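PDB 6IE4: agenet domain-containing protein from Arabidopsis thaliana, which probably reads methylated histone H3 tails through its tandem Agenet domains. Local coordinates for residues K92-G97 with L140-E145; F122-R127 with I133-D138. All coordinates share one frame; numbering follows the deposited sequence.

Interaction 1. Residues K92-G97 with L140-E145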
loop_
_atom_site.group_PDB
_atom_site.type_symbol
_atom_site.label_atom_id
_atom_site.label_comp_id
_atom_site.label_asym_id
_atom_site.label_seq_id
_atom_site.Cartn_x
_atom_site.Cartn_y
_atom_site.Cartn_z
ATOM N N LYS A 92 -12.258 -13.579 -8.957
ATOM C CA LYS A 92 -13.509 -12.986 -9.395
ATOM C C LYS A 92 -13.230 -11.817 -10.337
ATOM O O LYS A 92 -12.103 -11.344 -10.473
ATOM C CB LYS A 92 -14.365 -12.568 -8.191
ATOM C CG LYS A 92 -14.323 -11.085 -7.810
ATOM C CD LYS A 92 -15.147 -10.770 -6.528
ATOM C CE LYS A 92 -14.831 -9.348 -5.965
ATOM N NZ LYS A 92 -15.893 -8.292 -6.195
ATOM N N LYS A 93 -14.270 -11.393 -11.038
ATOM C CA LYS A 93 -14.131 -10.358 -12.047
ATOM C C LYS A 93 -13.954 -9.001 -11.381
ATOM O O LYS A 93 -14.434 -8.769 -10.266
ATOM C CB LYS A 93 -15.358 -10.350 -12.961
ATOM C CG LYS A 93 -15.105 -9.821 -14.355
ATOM C CD LYS A 93 -16.152 -8.792 -14.793
ATOM C CE LYS A 93 -15.645 -7.963 -15.985
ATOM N NZ LYS A 93 -16.357 -6.640 -16.081
ATOM N N ILE A 94 -13.247 -8.104 -12.066
ATOM C CA ILE A 94 -13.123 -6.710 -11.650
ATOM C C ILE A 94 -14.003 -5.862 -12.556
ATOM O O ILE A 94 -13.999 -6.045 -13.777
ATOM C CB ILE A 94 -11.659 -6.250 -11.673
ATOM C CG1 ILE A 94 -10.867 -7.162 -10.752
ATOM C CG2 ILE A 94 -11.539 -4.797 -11.261
ATOM C CD1 ILE A 94 -9.630 -6.550 -10.226
ATOM N N VAL A 95 -14.788 -4.971 -11.955
ATOM C CA VAL A 95 -15.856 -4.259 -12.643
ATOM C C VAL A 95 -15.670 -2.754 -12.494
ATOM O O VAL A 95 -15.014 -2.271 -11.571
ATOM C CB VAL A 95 -17.232 -4.703 -12.107
ATOM C CG1 VAL A 95 -17.283 -6.201 -12.068
ATOM C CG2 VAL A 95 -17.471 -4.137 -10.702
ATOM N N VAL A 96 -16.256 -2.006 -13.422
ATOM C CA VAL A 96 -16.271 -0.552 -13.313
ATOM C C VAL A 96 -16.816 -0.122 -11.961
ATOM O O VAL A 96 -17.959 -0.434 -11.615
ATOM C CB VAL A 96 -17.069 0.089 -14.457
ATOM C CG1 VAL A 96 -17.148 1.593 -14.271
ATOM C CG2 VAL A 96 -16.409 -0.242 -15.767
ATOM N N GLY A 97 -16.024 0.647 -11.214
ATOM C CA GLY A 97 -16.439 1.210 -9.961
ATOM C C GLY A 97 -15.915 0.483 -8.751
ATOM O O GLY A 97 -16.048 0.995 -7.640
ATOM N N LEU A 140 -3.313 -5.212 -9.664
ATOM C CA LEU A 140 -4.347 -4.728 -8.776
ATOM C C LEU A 140 -4.622 -5.713 -7.664
ATOM O O LEU A 140 -4.407 -6.919 -7.787
ATOM C CB LEU A 140 -5.661 -4.461 -9.516
ATOM C CG LEU A 140 -5.526 -3.618 -10.775
ATOM C CD1 LEU A 140 -6.886 -3.357 -11.313
ATOM C CD2 LEU A 140 -4.819 -2.325 -10.453
ATOM N N ARG A 141 -5.151 -5.163 -6.588
ATOM C CA ARG A 141 -5.726 -5.969 -5.544
ATOM C C ARG A 141 -7.015 -5.288 -5.116
ATOM O O ARG A 141 -7.230 -4.105 -5.395
ATOM C CB ARG A 141 -4.743 -6.119 -4.377
ATOM C CG ARG A 141 -4.646 -4.914 -3.454
ATOM C CD ARG A 141 -3.450 -5.027 -2.520
ATOM N NE ARG A 141 -3.313 -3.860 -1.659
ATOM C CZ ARG A 141 -2.610 -3.868 -0.537
ATOM N NH1 ARG A 141 -1.910 -4.955 -0.227
ATOM N NH2 ARG A 141 -2.529 -2.781 0.223
ATOM N N PHE A 142 -7.864 -6.032 -4.424
ATOM C CA PHE A 142 -9.112 -5.469 -3.935
ATOM C C PHE A 142 -8.786 -4.595 -2.733
ATOM O O PHE A 142 -7.979 -4.970 -1.874
ATOM C CB PHE A 142 -10.100 -6.589 -3.573
ATOM C CG PHE A 142 -10.444 -7.501 -4.741
ATOM C CD1 PHE A 142 -11.264 -7.050 -5.776
ATOM C CD2 PHE A 142 -9.877 -8.766 -4.856
ATOM C CE1 PHE A 142 -11.568 -7.868 -6.876
ATOM C CE2 PHE A 142 -10.161 -9.586 -5.953
ATOM C CZ PHE A 142 -11.010 -9.134 -6.966
ATOM N N HIS A 143 -9.351 -3.399 -2.708
ATOM C CA HIS A 143 -9.093 -2.503 -1.598
ATOM C C HIS A 143 -9.867 -2.969 -0.371
ATOM O O HIS A 143 -11.093 -3.105 -0.412
ATOM C CB HIS A 143 -9.482 -1.074 -1.939
ATOM C CG HIS A 143 -9.242 -0.125 -0.810
ATOM N ND1 HIS A 143 -8.065 0.575 -0.658
ATOM C CD2 HIS A 143 -10.013 0.197 0.255
ATOM C CE1 HIS A 143 -8.137 1.321 0.430
ATOM N NE2 HIS A 143 -9.308 1.107 1.004
ATOM N N ARG A 144 -9.148 -3.203 0.718
ATOM C CA ARG A 144 -9.746 -3.498 2.006
ATOM C C ARG A 144 -9.393 -2.376 2.967
ATOM O O ARG A 144 -8.412 -1.653 2.775
ATOM C CB ARG A 144 -9.239 -4.829 2.592
ATOM C CG ARG A 144 -9.083 -5.979 1.622
ATOM C CD ARG A 144 -10.382 -6.669 1.283
ATOM N NE ARG A 144 -11.160 -7.023 2.466
ATOM C CZ ARG A 144 -11.096 -8.203 3.074
ATOM N NH1 ARG A 144 -11.873 -8.456 4.123
ATOM N NH2 ARG A 144 -10.251 -9.126 2.642
ATOM N N GLU A 145 -10.231 -2.208 3.977
ATOM C CA GLU A 145 -9.927 -1.300 5.065
ATOM C C GLU A 145 -9.730 -2.122 6.322
ATOM O O GLU A 145 -10.226 -3.245 6.443
ATOM C CB GLU A 145 -11.033 -0.258 5.272
ATOM C CG GLU A 145 -10.999 0.908 4.285
ATOM C CD GLU A 145 -9.805 1.809 4.509
ATOM O OE1 GLU A 145 -9.532 2.188 5.676
ATOM O OE2 GLU A 145 -9.123 2.127 3.517
#

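Interaction 2. Residues F122-R127 with I133-D138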
loop_
_atom_site.group_PDB
_atom_site.type_symbol
_atom_site.label_atom_id
_atom_site.label_comp_id
_atom_site.label_asym_id
_atom_site.label_seq_id
_atom_site.Cartn_x
_atom_site.Cartn_y
_atom_site.Cartn_z
ATOM N N PHE A 122 -7.199 -2.760 -17.129
ATOM C CA PHE A 122 -8.127 -1.850 -16.491
ATOM C C PHE A 122 -7.513 -0.467 -16.499
ATOM O O PHE A 122 -6.289 -0.310 -16.578
ATOM C CB PHE A 122 -8.435 -2.289 -15.045
ATOM C CG PHE A 122 -8.801 -3.741 -14.932
ATOM C CD1 PHE A 122 -7.820 -4.706 -14.830
ATOM C CD2 PHE A 122 -10.123 -4.141 -14.984
ATOM C CE1 PHE A 122 -8.153 -6.037 -14.758
ATOM C CE2 PHE A 122 -10.456 -5.463 -14.905
ATOM C CZ PHE A 122 -9.468 -6.415 -14.798
ATOM N N SER A 123 -8.372 0.530 -16.363
ATOM C CA SER A 123 -7.936 1.911 -16.271
ATOM C C SER A 123 -8.529 2.474 -14.996
ATOM O O SER A 123 -9.730 2.330 -14.748
ATOM C CB SER A 123 -8.384 2.739 -17.509
ATOM O OG SER A 123 -8.062 4.115 -17.383
ATOM N N VAL A 124 -7.698 3.166 -14.219
ATOM C CA VAL A 124 -7.922 3.354 -12.792
ATOM C C VAL A 124 -7.765 4.835 -12.479
ATOM O O VAL A 124 -6.744 5.432 -12.829
ATOM C CB VAL A 124 -6.930 2.527 -11.947
ATOM C CG1 VAL A 124 -7.107 2.839 -10.463
ATOM C CG2 VAL A 124 -7.074 1.028 -12.205
ATOM N N PHE A 125 -8.778 5.433 -11.850
ATOM C CA PHE A 125 -8.768 6.855 -11.506
ATOM C C PHE A 125 -8.336 7.076 -10.061
ATOM O O PHE A 125 -8.950 6.535 -9.141
ATOM C CB PHE A 125 -10.132 7.505 -11.737
ATOM C CG PHE A 125 -10.179 8.932 -11.281
ATOM C CD1 PHE A 125 -9.422 9.892 -11.942
ATOM C CD2 PHE A 125 -10.981 9.323 -10.216
ATOM C CE1 PHE A 125 -9.435 11.202 -11.544
ATOM C CE2 PHE A 125 -11.009 10.642 -9.815
ATOM C CZ PHE A 125 -10.227 11.581 -10.488
ATOM N N PHE A 126 -7.284 7.872 -9.868
ATOM C CA PHE A 126 -6.794 8.265 -8.549
ATOM C C PHE A 126 -7.212 9.696 -8.210
ATOM O O PHE A 126 -6.827 10.640 -8.905
ATOM C CB PHE A 126 -5.270 8.113 -8.484
ATOM C CG PHE A 126 -4.791 6.727 -8.825
ATOM C CD1 PHE A 126 -4.593 6.351 -10.148
ATOM C CD2 PHE A 126 -4.593 5.788 -7.839
ATOM C CE1 PHE A 126 -4.181 5.075 -10.464
ATOM C CE2 PHE A 126 -4.187 4.503 -8.148
ATOM C CZ PHE A 126 -3.978 4.142 -9.452
ATOM N N ARG A 127 -7.919 9.863 -7.079
ATOM C CA ARG A 127 -8.576 11.135 -6.782
ATOM C C ARG A 127 -7.618 12.137 -6.174
ATOM O O ARG A 127 -7.690 13.326 -6.495
ATOM C CB ARG A 127 -9.716 10.941 -5.795
ATOM C CG ARG A 127 -10.846 10.100 -6.273
ATOM C CD ARG A 127 -12.037 10.408 -5.425
ATOM N NE ARG A 127 -12.950 9.282 -5.319
ATOM C CZ ARG A 127 -13.828 9.147 -4.328
ATOM N NH1 ARG A 127 -13.906 10.085 -3.379
ATOM N NH2 ARG A 127 -14.635 8.089 -4.301
ATOM N N ILE A 133 -4.530 5.889 -14.939
ATOM C CA ILE A 133 -3.453 4.984 -15.328
ATOM C C ILE A 133 -4.028 3.599 -15.605
ATOM O O ILE A 133 -4.939 3.147 -14.903
ATOM C CB ILE A 133 -2.371 4.923 -14.232
ATOM C CG1 ILE A 133 -1.997 6.350 -13.795
ATOM C CG2 ILE A 133 -1.155 4.081 -14.693
ATOM C CD1 ILE A 133 -0.981 6.420 -12.693
ATOM N N ARG A 134 -3.553 2.975 -16.689
ATOM C CA ARG A 134 -3.856 1.584 -17.041
ATOM C C ARG A 134 -3.018 0.576 -16.262
ATOM O O ARG A 134 -1.852 0.835 -15.949
ATOM C CB ARG A 134 -3.656 1.365 -18.536
ATOM C CG ARG A 134 -4.851 1.810 -19.346
ATOM C CD ARG A 134 -4.575 1.774 -20.834
ATOM N NE ARG A 134 -5.624 2.410 -21.626
ATOM C CZ ARG A 134 -5.793 2.182 -22.923
ATOM N NH1 ARG A 134 -6.759 2.804 -23.594
ATOM N NH2 ARG A 134 -4.959 1.353 -23.553
ATOM N N PHE A 135 -3.636 -0.559 -15.908
ATOM C CA PHE A 135 -2.934 -1.649 -15.240
ATOM C C PHE A 135 -3.440 -2.998 -15.725
ATOM O O PHE A 135 -4.593 -3.144 -16.140
ATOM C CB PHE A 135 -3.097 -1.598 -13.709
ATOM C CG PHE A 135 -2.546 -0.359 -13.079
ATOM C CD1 PHE A 135 -1.206 -0.282 -12.723
ATOM C CD2 PHE A 135 -3.358 0.737 -12.863
ATOM C CE1 PHE A 135 -0.691 0.858 -12.155
ATOM C CE2 PHE A 135 -2.850 1.887 -12.295
ATOM C CZ PHE A 135 -1.519 1.944 -11.927
ATOM N N ARG A 136 -2.575 -3.998 -15.590
ATOM C CA ARG A 136 -2.948 -5.385 -15.791
ATOM C C ARG A 136 -3.562 -5.926 -14.507
ATOM O O ARG A 136 -3.339 -5.386 -13.414
ATOM C CB ARG A 136 -1.734 -6.219 -16.180
ATOM C CG ARG A 136 -1.090 -5.794 -17.467
ATOM C CD ARG A 136 0.074 -6.690 -17.759
ATOM N NE ARG A 136 1.013 -6.672 -16.644
ATOM C CZ ARG A 136 1.897 -5.701 -16.439
ATOM N NH1 ARG A 136 1.935 -4.652 -17.259
ATOM N NH2 ARG A 136 2.713 -5.758 -15.399
ATOM N N LYS A 137 -4.365 -6.991 -14.649
ATOM C CA LYS A 137 -5.099 -7.509 -13.497
ATOM C C LYS A 137 -4.156 -7.866 -12.364
ATOM O O LYS A 137 -4.465 -7.630 -11.195
ATOM C CB LYS A 137 -5.951 -8.727 -13.873
ATOM C CG LYS A 137 -6.814 -9.199 -12.690
ATOM C CD LYS A 137 -7.670 -10.418 -12.965
ATOM C CE LYS A 137 -8.833 -10.477 -11.949
ATOM N NZ LYS A 137 -9.353 -11.867 -11.681
ATOM N N ASP A 138 -2.992 -8.392 -12.693
ATOM C CA ASP A 138 -2.076 -8.838 -11.665
ATOM C C ASP A 138 -1.344 -7.671 -11.009
ATOM O O ASP A 138 -0.498 -7.899 -10.146
ATOM C CB ASP A 138 -1.069 -9.804 -12.273
ATOM C CG ASP A 138 -0.079 -9.103 -13.132
ATOM O OD1 ASP A 138 -0.500 -8.334 -14.026
ATOM O OD2 ASP A 138 1.132 -9.361 -12.951
#

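Interaction 1. Residues K92-G97 with L140-E145
F142 is the residue on which K92 and I94 converge, a small example of an aromatic ring meeting two side chains of a preceding loop at one corner. K92 brings its aliphatic chain rather than its charge: CE lies 3.7 Å from F142 CE1, and CG sits 3.9 Å from F142 CZ. I94 reaches the same corner, with CG1 4.0 Å from F142 CE1, and its CD1 goes on to meet L140 CD1 at 4.3 Å. Both K92 and I94 approach the ring obliquely. The ring is delivered by a chi1 of -59°, which sets CG beside the backbone N and anti to the carbonyl carbon.

In the next shell, the K92 chain bends at its last torsion and its ammonium forms a salt bridge with E98, so the methylenes can pack while the charge is answered. M85 also packs on F142, while V113 and F122 meet I94. Strand 140-142 is itself fixed by backbone pairing with strand 99-104, R141 bonding to D101. The contact thus joins the loop leading into strand 99-104 to the short closing strand beside it, an arrangement consistent with the small, curled antiparallel barrel of the SH3-like Agenet fold.

Interaction 2. Residues F122-R127 with I133-D138
F126 and F135 meet because each carries its ring beside its own backbone N, with chi1 of -56° and -61°, and the two side chains then approach from opposite directions. F135 CE2 arrives at the edge of the F126 ring, near its plane, 3.8 Å from F126 CZ. I133 adds CD1 at 4.1 Å from F126 CE1, and V124 places CG2 at the edge of the F135 ring, 3.8 Å from F135 CD2, the two side chains crossing at about a right angle. At the other end, F122 and K137 run side by side: K137 CB lies 3.6 Å from F122 CE1, near the plane of that ring, while the ammonium of K137 leads off to the carbonyl of K92, probably as a hydrogen bond.

The frame is an antiparallel hairpin in which the N-to-C directions of segments 122-126 and 133-136 lie 134° apart. F122 and F135 form a hydrogen-bonded pair, F122 N giving to F135 O at 2.8 Å and F135 N returning to F122 O at 2.7 Å. V124 and I133 form a second hydrogen-bonded pair two residues along. Between them S123 and R134 make a non-hydrogen-bonded pair facing the other way, and S123 OG is engaged by Q132.

Were F135 an alanine, a gap would probably open between V124 and F126, leaving the F126 ring freer to turn. That ring also packs against a modified side chain of the bound peptide, and A102 and Y104 of strand 99-104 back F135. The chemistry thus divides the labour: paired amides and carbonyls fix the register, whereas the apolar layer supports an aromatic that meets the peptide, consistent with an aromatic surface receiving the methyllysine, as in other Royal-family readers.

Interactions 1 and 2, whose centres are about 11 Å apart, illustrate how nested contacts share one core: the hairpin of interaction 2 falls within the chain excursion that interaction 1 closes. Strand 131-136 leads on to strand 140-142, bringing L140 CD2 to 3.8 Å from F135 CB. L140 CD1 also lies 3.9 Å from F122 CD1, and the loop 92-97 adds I94 CB at 3.5 Å from F122 CE2. A polar tie from K137 NZ to K92 O, 3.0 Å, adds to the packing. The bound peptide packs on F126 of interaction 2, whereas residues 92-97 and 140-142 meet the hairpin around F122, F135 and K137.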